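Local atomic coordinates of CrmK (PDB entry 5I1V), a protein that is a flavoenzyme oxidase carrying covalently bound FAD that takes part in recycling shunt products during caerulomycin biosynthesis. Residues Glu45-Ala50 against Val158-Glu163. Residues are numbered along the deposited sequence; the frame is centred on the assembly and turned at random.
Sequences EAVSEA and VVVDAE
Val47 of helix 40-52 spreads its two methyls over two valines of strand 152-160, Val158 and Val160. The closer meeting is with Val160: Val47 CG1 lies 3.7 Å from Val160 CG2, at van der Waals distance, the two branched side chains crossing at a slant. The other methyl makes a looser approach, Val47 CG2 standing 4.3 Å from Val158 CG1. Val47 can serve both because its first torsion (chi1 172°) sets CG1 anti to the backbone N, on the Val160 side, and leaves CG2 beside that N, over Val158. On the strand the usual alternation applies: Val158 and Val160 turn their side chains to the helix, while Val159 between them points away. No hydrogen bond joins the two segments; the contact is small, purely apolar and buried. Val166 and Val196, from the strands flanking 152-160, also touch Val47, and Val43, Val44 and Val51 of the same helix add to the packing on Val158 and Val160. Helix 40-52 thus packs by its apolar side on the five-stranded antiparallel sheet of the FAD-binding domain, near the end of strand 152-160, which runs between 196-202 and 166-172.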
# COMPACT_ATOMS: atom_id res chain seq x y z
N GLU A 45 26.91 8.59 -14.27
CA GLU A 45 28.14 8.17 -13.61
C GLU A 45 28.14 6.70 -13.27
O GLU A 45 29.14 6.01 -13.51
CB GLU A 45 28.37 9.00 -12.36
CG GLU A 45 29.76 8.93 -11.79
CD GLU A 45 29.87 9.70 -10.46
OE1 GLU A 45 29.18 10.75 -10.28
OE2 GLU A 45 30.63 9.22 -9.60
N ALA A 46 27.01 6.18 -12.81
CA ALA A 46 26.92 4.77 -12.49
C ALA A 46 27.11 3.93 -13.73
O ALA A 46 27.86 2.96 -13.71
CB ALA A 46 25.58 4.46 -11.86
N VAL A 47 26.46 4.31 -14.82
CA VAL A 47 26.58 3.56 -16.04
C VAL A 47 28.00 3.62 -16.62
O VAL A 47 28.51 2.60 -17.10
CB VAL A 47 25.53 4.04 -17.05
CG1 VAL A 47 25.72 3.43 -18.43
CG2 VAL A 47 24.16 3.71 -16.55
N SER A 48 28.58 4.81 -16.63
CA SER A 48 29.91 5.04 -17.15
C SER A 48 30.98 4.18 -16.41
O SER A 48 31.81 3.57 -17.06
CB SER A 48 30.23 6.52 -17.11
OG SER A 48 31.56 6.69 -17.56
N GLU A 49 30.84 4.03 -15.10
CA GLU A 49 31.71 3.12 -14.32
C GLU A 49 31.59 1.67 -14.80
O GLU A 49 32.63 1.00 -15.02
CB GLU A 49 31.39 3.22 -12.83
CG GLU A 49 31.81 4.56 -12.22
CD GLU A 49 31.20 4.83 -10.83
OE1 GLU A 49 30.33 4.07 -10.35
OE2 GLU A 49 31.59 5.84 -10.22
N ALA A 50 30.35 1.19 -14.93
CA ALA A 50 30.10 -0.17 -15.30
C ALA A 50 30.57 -0.43 -16.72
O ALA A 50 31.27 -1.41 -16.99
CB ALA A 50 28.63 -0.53 -15.12
N VAL A 158 19.46 7.58 -20.46
CA VAL A 158 20.89 7.52 -20.42
C VAL A 158 21.32 6.38 -21.32
O VAL A 158 20.95 5.23 -21.10
CB VAL A 158 21.37 7.29 -18.97
CG1 VAL A 158 22.87 7.09 -18.90
CG2 VAL A 158 20.99 8.49 -18.11
N VAL A 159 22.14 6.72 -22.29
CA VAL A 159 22.52 5.80 -23.36
C VAL A 159 24.06 5.74 -23.50
O VAL A 159 24.76 6.63 -23.02
CB VAL A 159 21.93 6.17 -24.70
CG1 VAL A 159 20.44 5.95 -24.75
CG2 VAL A 159 22.30 7.61 -25.11
N VAL A 160 24.54 4.68 -24.14
CA VAL A 160 25.97 4.38 -24.30
C VAL A 160 26.31 4.19 -25.78
O VAL A 160 25.74 3.33 -26.46
CB VAL A 160 26.34 3.08 -23.57
CG1 VAL A 160 27.85 2.85 -23.61
CG2 VAL A 160 25.80 3.10 -22.14
N ASP A 161 27.20 5.01 -26.30
CA ASP A 161 27.56 4.88 -27.74
C ASP A 161 28.57 3.78 -27.98
O ASP A 161 28.98 3.13 -27.03
CB ASP A 161 28.02 6.22 -28.32
CG ASP A 161 29.43 6.61 -27.95
OD1 ASP A 161 30.18 5.83 -27.31
OD2 ASP A 161 29.80 7.74 -28.34
N ALA A 162 28.92 3.53 -29.25
CA ALA A 162 29.80 2.43 -29.65
C ALA A 162 31.21 2.48 -29.00
O ALA A 162 31.77 1.44 -28.69
CB ALA A 162 29.92 2.37 -31.17
N GLU A 163 31.74 3.68 -28.74
CA GLU A 163 33.00 3.80 -28.00
C GLU A 163 32.82 3.75 -26.51
O GLU A 163 33.79 3.89 -25.78
CB GLU A 163 33.73 5.11 -28.31
CG GLU A 163 34.52 5.08 -29.59
CD GLU A 163 33.65 5.43 -30.75
OE1 GLU A 163 33.37 6.64 -30.90
OE2 GLU A 163 33.24 4.50 -31.48